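Local coordinates for FBP protein (Leishmania major, PDB 5OEZ), which probably hydrolyses fructose 1,6-bisphosphate to fructose 6-phosphate and phosphate with the help of magnesium, as a homotetrameric class 1 fructose-1,6-bisphosphatase of gluconeogenesis, at residues L85-E98 with A105-P119. Residues are numbered along the deposited sequence; the frame is centred on the assembly and turned at random.
Sequences LLSSTSVCVLGSEE and AESGRRGDYLIFFDP
Two carboxylates, those of Glu97 and Asp118, crowd together: Glu97 OE1 lies 3.1 Å from both Asp118 OD1 and Asp118 OD2, the two planes turned 54° apart. Glu97 follows strand 91-96, and Asp118 lies on the neighbouring parallel strand 113-121; both ligate manganese in other crystals of this protein, though the site is empty here. With CG anti to the backbone N (chi1 -165°), the extended chain carries Glu97 OE1 across to the Asp118 carboxylate, while Glu97 OE2 forms a salt bridge with Arg280.

The ladder leading there is regular: Gly95 N donates to Ile115 O at 2.8 Å, and Phe117 N to Gly95 O at 2.9 Å. Glycine suits this place because the Phe116 ring fills the position a side chain would take, with CD1 3.8 Å from Gly95 CA. On the other face Phe117, its CG between backbone N and carbonyl carbon (chi1 64°), turns its ring back over the neighbouring strand. Ser96 CA sits over that ring's face, 4.1 Å from the centroid, and Leu94 CG meets its edge. Leu85 CD2, from helix 72-87, meets Ile115 CD1 tip to tip at 4.1 Å, adding to this apolar layer.

At the far end a beta bulge at Cys92 shifts the register by one, so Tyr113 O accepts from Cys92 N at 2.8 Å and only weakly from Val93 N. Tyr113 belongs to the AMP site, so the strand pair runs from there to the metal site, consistent with a structural connection between the two. The clustered negative charge at its other end would probably be relieved when metal binds.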
ATOM      1  N   LEU C  85      -7.846  14.336  18.111  1.00 52.68           N
ATOM      2  CA  LEU C  85      -7.544  15.658  18.690  1.00 48.91           C
ATOM      3  C   LEU C  85      -7.815  15.695  20.185  1.00 51.47           C
ATOM      4  O   LEU C  85      -6.993  16.201  20.936  1.00 52.29           O
ATOM      5  CB  LEU C  85      -8.310  16.783  17.993  1.00 53.23           C
ATOM      6  CG  LEU C  85      -7.857  17.144  16.578  1.00 51.94           C
ATOM      7  CD1 LEU C  85      -8.893  18.016  15.892  1.00 60.35           C
ATOM      8  CD2 LEU C  85      -6.509  17.843  16.594  1.00 54.04           C
ATOM      9  N   LEU C  86      -8.943  15.149  20.620  1.00 54.08           N
ATOM     10  CA  LEU C  86      -9.271  15.128  22.048  1.00 58.95           C
ATOM     11  C   LEU C  86      -8.285  14.292  22.869  1.00 64.38           C
ATOM     12  O   LEU C  86      -7.976  14.656  23.996  1.00 71.16           O
ATOM     13  CB  LEU C  86     -10.718  14.665  22.280  1.00 61.49           C
ATOM     14  CG  LEU C  86     -11.811  15.652  21.819  1.00 72.98           C
ATOM     15  CD1 LEU C  86     -13.195  15.006  21.894  1.00 74.42           C
ATOM     16  CD2 LEU C  86     -11.789  16.956  22.615  1.00 69.44           C
ATOM     17  N   SER C  87      -7.779  13.198  22.298  1.00 61.92           N
ATOM     18  CA  SER C  87      -6.810  12.352  22.997  1.00 59.62           C
ATOM     19  C   SER C  87      -5.380  12.874  22.916  1.00 54.25           C
ATOM     20  O   SER C  87      -4.500  12.326  23.564  1.00 58.44           O
ATOM     21  CB  SER C  87      -6.884  10.893  22.496  1.00 60.39           C
ATOM     22  OG  SER C  87      -6.278  10.736  21.213  1.00 64.87           O
ATOM     23  N   SER C  88      -5.124  13.906  22.118  1.00 51.04           N
ATOM     24  CA  SER C  88      -3.768  14.449  21.996  1.00 51.37           C
ATOM     25  C   SER C  88      -3.213  15.092  23.280  1.00 55.42           C
ATOM     26  O   SER C  88      -1.992  15.202  23.413  1.00 51.51           O
ATOM     27  CB  SER C  88      -3.691  15.466  20.845  1.00 51.43           C
ATOM     28  OG  SER C  88      -4.421  16.664  21.118  1.00 60.46           O
ATOM     29  N   THR C  89      -4.108  15.529  24.179  1.00 48.27           N
ATOM     30  CA  THR C  89      -3.813  16.394  25.329  1.00 50.19           C
ATOM     31  C   THR C  89      -3.478  17.847  24.962  1.00 50.02           C
ATOM     32  O   THR C  89      -3.142  18.641  25.837  1.00 60.06           O
ATOM     33  CB  THR C  89      -2.686  15.854  26.259  1.00 57.79           C
ATOM     34  OG1 THR C  89      -1.398  16.070  25.656  1.00 55.85           O
ATOM     35  CG2 THR C  89      -2.897  14.373  26.597  1.00 57.27           C
ATOM     36  N   SER C  90      -3.604  18.214  23.698  1.00 55.09           N
ATOM     37  CA  SER C  90      -3.196  19.545  23.234  1.00 65.19           C
ATOM     38  C   SER C  90      -4.332  20.566  23.119  1.00 53.72           C
ATOM     39  O   SER C  90      -4.057  21.758  23.002  1.00 49.41           O
ATOM     40  CB  SER C  90      -2.483  19.427  21.877  1.00 70.25           C
ATOM     41  OG  SER C  90      -1.197  18.870  22.070  1.00 90.16           O
ATOM     42  N   VAL C  91      -5.585  20.118  23.092  1.00 54.08           N
ATOM     43  CA  VAL C  91      -6.693  21.023  22.767  1.00 60.33           C
ATOM     44  C   VAL C  91      -7.517  21.362  23.999  1.00 56.28           C
ATOM     45  O   VAL C  91      -7.776  20.507  24.848  1.00 56.32           O
ATOM     46  CB  VAL C  91      -7.599  20.491  21.629  1.00 59.69           C
ATOM     47  CG1 VAL C  91      -6.761  19.901  20.506  1.00 57.24           C
ATOM     48  CG2 VAL C  91      -8.607  19.476  22.128  1.00 66.15           C
ATOM     49  N   CYS C  92      -7.892  22.628  24.088  1.00 60.67           N
ATOM     50  CA  CYS C  92      -8.867  23.111  25.059  1.00 63.32           C
ATOM     51  C   CYS C  92     -10.288  22.972  24.504  1.00 54.38           C
ATOM     52  O   CYS C  92     -11.187  22.432  25.161  1.00 56.58           O
ATOM     53  CB  CYS C  92      -8.584  24.590  25.339  1.00 63.48           C
ATOM     54  SG  CYS C  92      -9.651  25.245  26.620  1.00100.51           S
ATOM     55  N   VAL C  93     -10.462  23.434  23.272  1.00 48.39           N
ATOM     56  CA  VAL C  93     -11.760  23.529  22.646  1.00 47.18           C
ATOM     57  C   VAL C  93     -11.660  23.045  21.213  1.00 46.18           C
ATOM     58  O   VAL C  93     -10.699  23.357  20.514  1.00 46.83           O
ATOM     59  CB  VAL C  93     -12.227  25.017  22.645  1.00 51.24           C
ATOM     60  CG1 VAL C  93     -13.437  25.281  21.758  1.00 51.72           C
ATOM     61  CG2 VAL C  93     -12.506  25.469  24.064  1.00 59.08           C
ATOM     62  N   LEU C  94     -12.689  22.325  20.785  1.00 49.44           N
ATOM     63  CA  LEU C  94     -12.811  21.772  19.455  1.00 53.05           C
ATOM     64  C   LEU C  94     -14.044  22.375  18.808  1.00 49.99           C
ATOM     65  O   LEU C  94     -15.099  22.441  19.423  1.00 54.93           O
ATOM     66  CB  LEU C  94     -13.057  20.281  19.581  1.00 65.59           C
ATOM     67  CG  LEU C  94     -12.268  19.374  18.683  1.00 77.27           C
ATOM     68  CD1 LEU C  94     -10.828  19.329  19.153  1.00 92.31           C
ATOM     69  CD2 LEU C  94     -12.880  17.992  18.748  1.00 89.05           C
ATOM     70  N   GLY C  95     -13.920  22.781  17.555  1.00 51.49           N
ATOM     71  CA  GLY C  95     -15.058  23.224  16.768  1.00 48.49           C
ATOM     72  C   GLY C  95     -15.057  22.550  15.419  1.00 44.29           C
ATOM     73  O   GLY C  95     -14.198  22.818  14.593  1.00 48.98           O
ATOM     74  N   SER C  96     -16.026  21.674  15.200  1.00 47.48           N
ATOM     75  CA  SER C  96     -16.249  21.060  13.892  1.00 48.39           C
ATOM     76  C   SER C  96     -17.330  21.811  13.122  1.00 48.40           C
ATOM     77  O   SER C  96     -18.388  22.063  13.670  1.00 53.37           O
ATOM     78  CB  SER C  96     -16.720  19.631  14.091  1.00 51.52           C
ATOM     79  OG  SER C  96     -16.924  19.012  12.838  1.00 53.83           O
ATOM     80  N   GLU C  97     -17.081  22.112  11.846  1.00 48.04           N
ATOM     81  CA  GLU C  97     -18.045  22.813  10.996  1.00 56.91           C
ATOM     82  C   GLU C  97     -19.427  22.162  10.949  1.00 62.44           C
ATOM     83  O   GLU C  97     -20.428  22.870  10.857  1.00 73.26           O
ATOM     84  CB  GLU C  97     -17.535  22.931   9.560  1.00 64.97           C
ATOM     85  CG  GLU C  97     -18.294  23.950   8.724  1.00 76.22           C
ATOM     86  CD  GLU C  97     -17.637  24.147   7.347  1.00 83.58           C
ATOM     87  OE1 GLU C  97     -17.548  23.173   6.605  1.00103.60           O
ATOM     88  OE2 GLU C  97     -17.187  25.261   6.967  1.00 83.36           O
ATOM     89  N   GLU C  98     -19.470  20.834  11.043  1.00 60.41           N
ATOM     90  CA  GLU C  98     -20.711  20.075  10.977  1.00 73.55           C
ATOM     91  C   GLU C  98     -21.590  20.192  12.229  1.00 79.44           C
ATOM     92  O   GLU C  98     -22.804  19.975  12.139  1.00118.82           O
ATOM     93  CB  GLU C  98     -20.424  18.595  10.712  1.00 75.73           C
ATOM     94  CG  GLU C  98     -19.475  18.320   9.525  1.00 86.91           C
ATOM     95  CD  GLU C  98     -19.501  16.876   9.029  1.00104.13           C
ATOM     96  OE1 GLU C  98     -20.019  15.984   9.732  1.00 99.21           O
ATOM     97  OE2 GLU C  98     -18.987  16.628   7.913  1.00106.81           O
ATOM     98  N   ALA C 105     -12.687  19.958  25.900  1.00 61.72           N
ATOM     99  CA  ALA C 105     -11.949  18.783  26.357  1.00 67.68           C
ATOM    100  C   ALA C 105     -12.127  18.609  27.859  1.00 72.24           C
ATOM    101  O   ALA C 105     -12.271  19.595  28.582  1.00 76.91           O
ATOM    102  CB  ALA C 105     -10.477  18.919  26.015  1.00 68.62           C
ATOM    103  N   GLU C 106     -12.112  17.362  28.329  1.00 85.45           N
ATOM    104  CA  GLU C 106     -12.221  17.072  29.780  1.00 95.57           C
ATOM    105  C   GLU C 106     -10.958  17.494  30.508  1.00 89.60           C
ATOM    106  O   GLU C 106      -9.860  17.389  29.948  1.00 91.71           O
ATOM    107  CB  GLU C 106     -12.451  15.588  30.025  1.00 98.01           C
ATOM    108  CG  GLU C 106     -13.815  15.120  29.617  1.00114.22           C
ATOM    109  CD  GLU C 106     -13.856  13.700  29.090  1.00119.81           C
ATOM    110  OE1 GLU C 106     -12.832  12.975  29.152  1.00134.43           O
ATOM    111  OE2 GLU C 106     -14.940  13.310  28.615  1.00111.74           O
ATOM    112  N   SER C 107     -11.128  17.964  31.743  1.00 92.73           N
ATOM    113  CA  SER C 107     -10.037  18.616  32.515  1.00107.12           C
ATOM    114  C   SER C 107      -8.692  17.882  32.607  1.00 98.25           C
ATOM    115  O   SER C 107      -7.648  18.525  32.485  1.00 95.72           O
ATOM    116  CB  SER C 107     -10.511  19.044  33.899  1.00103.87           C
ATOM    117  OG  SER C 107     -10.953  17.944  34.660  1.00125.21           O
ATOM    118  N   GLY C 108      -8.722  16.560  32.790  1.00 90.05           N
ATOM    119  CA  GLY C 108      -7.499  15.740  32.865  1.00 97.16           C
ATOM    120  C   GLY C 108      -6.563  15.792  31.660  1.00 97.59           C
ATOM    121  O   GLY C 108      -5.354  15.667  31.809  1.00 90.02           O
ATOM    122  N   ARG C 109      -7.118  15.997  30.468  1.00 98.09           N
ATOM    123  CA  ARG C 109      -6.338  16.025  29.226  1.00 98.43           C
ATOM    124  C   ARG C 109      -6.614  17.308  28.425  1.00 86.81           C
ATOM    125  O   ARG C 109      -6.744  17.271  27.198  1.00 88.42           O
ATOM    126  CB  ARG C 109      -6.636  14.762  28.393  1.00113.35           C
ATOM    127  CG  ARG C 109      -8.114  14.514  28.136  1.00110.85           C
ATOM    128  CD  ARG C 109      -8.377  13.365  27.177  1.00114.72           C
ATOM    129  NE  ARG C 109      -9.772  13.378  26.728  1.00136.15           N
ATOM    130  CZ  ARG C 109     -10.300  12.589  25.788  1.00128.60           C
ATOM    131  NH1 ARG C 109      -9.563  11.681  25.149  1.00126.71           N
ATOM    132  NH2 ARG C 109     -11.589  12.715  25.480  1.00124.45           N
ATOM    133  N   ARG C 110      -6.671  18.441  29.130  1.00 81.88           N
ATOM    134  CA  ARG C 110      -7.002  19.745  28.529  1.00 78.49           C
ATOM    135  C   ARG C 110      -5.741  20.569  28.219  1.00 71.23           C
ATOM    136  O   ARG C 110      -5.020  20.951  29.126  1.00 79.85           O
ATOM    137  CB  ARG C 110      -7.928  20.521  29.481  1.00 84.45           C
ATOM    138  CG  ARG C 110      -8.448  21.852  28.947  1.00 83.18           C
ATOM    139  CD  ARG C 110      -9.437  22.486  29.911  1.00 89.86           C
ATOM    140  NE  ARG C 110     -10.687  21.729  29.991  1.00 92.04           N
ATOM    141  CZ  ARG C 110     -11.626  21.867  30.937  1.00 83.81           C
ATOM    142  NH1 ARG C 110     -11.490  22.749  31.932  1.00 81.98           N
ATOM    143  NH2 ARG C 110     -12.715  21.100  30.894  1.00 77.52           N
ATOM    144  N   GLY C 111      -5.484  20.829  26.938  1.00 75.27           N
ATOM    145  CA  GLY C 111      -4.363  21.681  26.493  1.00 71.43           C
ATOM    146  C   GLY C 111      -4.782  23.134  26.314  1.00 73.27           C
ATOM    147  O   GLY C 111      -5.763  23.572  26.910  1.00 74.67           O
ATOM    148  N   ASP C 112      -4.054  23.875  25.477  1.00 74.07           N
ATOM    149  CA  ASP C 112      -4.238  25.338  25.348  1.00 69.76           C
ATOM    150  C   ASP C 112      -4.526  25.810  23.915  1.00 60.01           C
ATOM    151  O   ASP C 112      -4.524  27.013  23.644  1.00 60.15           O
ATOM    152  CB  ASP C 112      -3.051  26.103  26.003  1.00 95.41           C
ATOM    153  CG  ASP C 112      -1.681  25.571  25.590  1.00117.31           C
ATOM    154  OD1 ASP C 112      -1.570  24.760  24.637  1.00132.73           O
ATOM    155  OD2 ASP C 112      -0.704  25.975  26.255  1.00116.81           O
ATOM    156  N   TYR C 113      -4.825  24.879  23.008  1.00 54.96           N
ATOM    157  CA  TYR C 113      -5.190  25.232  21.639  1.00 57.92           C
ATOM    158  C   TYR C 113      -6.703  25.179  21.423  1.00 52.51           C
ATOM    159  O   TYR C 113      -7.386  24.291  21.933  1.00 50.82           O
ATOM    160  CB  TYR C 113      -4.463  24.332  20.630  1.00 56.49           C
ATOM    161  CG  TYR C 113      -2.984  24.620  20.566  1.00 58.17           C
ATOM    162  CD1 TYR C 113      -2.521  25.865  20.155  1.00 56.51           C
ATOM    163  CD2 TYR C 113      -2.043  23.648  20.900  1.00 61.58           C
ATOM    164  CE1 TYR C 113      -1.166  26.140  20.077  1.00 58.27           C
ATOM    165  CE2 TYR C 113      -0.683  23.919  20.834  1.00 62.19           C
ATOM    166  CZ  TYR C 113      -0.248  25.168  20.425  1.00 68.54           C
ATOM    167  OH  TYR C 113       1.102  25.457  20.356  1.00 60.32           O
ATOM    168  N   LEU C 114      -7.212  26.154  20.667  1.00 51.65           N
ATOM    169  CA  LEU C 114      -8.583  26.136  20.151  1.00 52.59           C
ATOM    170  C   LEU C 114      -8.448  25.762  18.688  1.00 49.43           C
ATOM    171  O   LEU C 114      -7.714  26.425  17.966  1.00 48.84           O
ATOM    172  CB  LEU C 114      -9.245  27.516  20.259  1.00 53.45           C
ATOM    173  CG  LEU C 114      -9.487  28.110  21.660  1.00 60.86           C
ATOM    174  CD1 LEU C 114      -8.253  28.798  22.198  1.00 57.90           C
ATOM    175  CD2 LEU C 114     -10.644  29.103  21.621  1.00 70.31           C
ATOM    176  N   ILE C 115      -9.147  24.721  18.241  1.00 45.04           N
ATOM    177  CA  ILE C 115      -9.020  24.279  16.854  1.00 42.15           C
ATOM    178  C   ILE C 115     -10.391  24.185  16.198  1.00 45.08           C
ATOM    179  O   ILE C 115     -11.331  23.634  16.758  1.00 47.58           O
ATOM    180  CB  ILE C 115      -8.213  22.971  16.716  1.00 45.21           C
ATOM    181  CG1 ILE C 115      -8.133  22.550  15.254  1.00 48.71           C
ATOM    182  CG2 ILE C 115      -8.799  21.845  17.547  1.00 44.06           C
ATOM    183  CD1 ILE C 115      -6.975  21.609  14.960  1.00 53.73           C
ATOM    184  N   PHE C 116     -10.490  24.778  15.015  1.00 43.80           N
ATOM    185  CA  PHE C 116     -11.713  24.824  14.256  1.00 48.21           C
ATOM    186  C   PHE C 116     -11.391  24.186  12.938  1.00 47.27           C
ATOM    187  O   PHE C 116     -10.447  24.610  12.276  1.00 45.30           O
ATOM    188  CB  PHE C 116     -12.173  26.273  14.096  1.00 45.88           C
ATOM    189  CG  PHE C 116     -12.520  26.895  15.399  1.00 45.62           C
ATOM    190  CD1 PHE C 116     -13.773  26.701  15.946  1.00 49.70           C
ATOM    191  CD2 PHE C 116     -11.572  27.603  16.117  1.00 49.57           C
ATOM    192  CE1 PHE C 116     -14.104  27.243  17.179  1.00 57.11           C
ATOM    193  CE2 PHE C 116     -11.887  28.141  17.353  1.00 55.56           C
ATOM    194  CZ  PHE C 116     -13.155  27.957  17.889  1.00 56.47           C
ATOM    195  N   PHE C 117     -12.158  23.167  12.565  1.00 43.54           N
ATOM    196  CA  PHE C 117     -11.831  22.404  11.385  1.00 44.01           C
ATOM    197  C   PHE C 117     -13.044  22.045  10.552  1.00 40.80           C
ATOM    198  O   PHE C 117     -14.138  21.908  11.065  1.00 43.37           O
ATOM    199  CB  PHE C 117     -11.033  21.145  11.781  1.00 49.17           C
ATOM    200  CG  PHE C 117     -11.807  20.172  12.625  1.00 47.32           C
ATOM    201  CD1 PHE C 117     -11.877  20.314  14.007  1.00 48.30           C
ATOM    202  CD2 PHE C 117     -12.478  19.115  12.033  1.00 46.25           C
ATOM    203  CE1 PHE C 117     -12.610  19.416  14.775  1.00 47.09           C
ATOM    204  CE2 PHE C 117     -13.223  18.229  12.798  1.00 48.19           C
ATOM    205  CZ  PHE C 117     -13.301  18.382  14.170  1.00 43.84           C
ATOM    206  N   ASP C 118     -12.826  21.961   9.243  1.00 46.45           N
ATOM    207  CA  ASP C 118     -13.765  21.367   8.317  1.00 47.01           C
ATOM    208  C   ASP C 118     -13.196  19.970   7.989  1.00 54.14           C
ATOM    209  O   ASP C 118     -12.226  19.860   7.244  1.00 45.36           O
ATOM    210  CB  ASP C 118     -13.891  22.249   7.072  1.00 48.16           C
ATOM    211  CG  ASP C 118     -14.909  21.720   6.062  1.00 58.09           C
ATOM    212  OD1 ASP C 118     -15.613  20.721   6.336  1.00 59.93           O
ATOM    213  OD2 ASP C 118     -15.030  22.338   4.979  1.00 78.70           O
ATOM    214  N   PRO C 119     -13.793  18.896   8.547  1.00 57.92           N
ATOM    215  CA  PRO C 119     -13.174  17.571   8.375  1.00 61.98           C
ATOM    216  C   PRO C 119     -13.159  17.058   6.935  1.00 54.82           C
ATOM    217  O   PRO C 119     -12.231  16.345   6.561  1.00 63.49           O
ATOM    218  CB  PRO C 119     -14.023  16.659   9.265  1.00 59.71           C
ATOM    219  CG  PRO C 119     -15.345  17.335   9.353  1.00 58.86           C
ATOM    220  CD  PRO C 119     -15.071  18.810   9.278  1.00 61.76           C
TER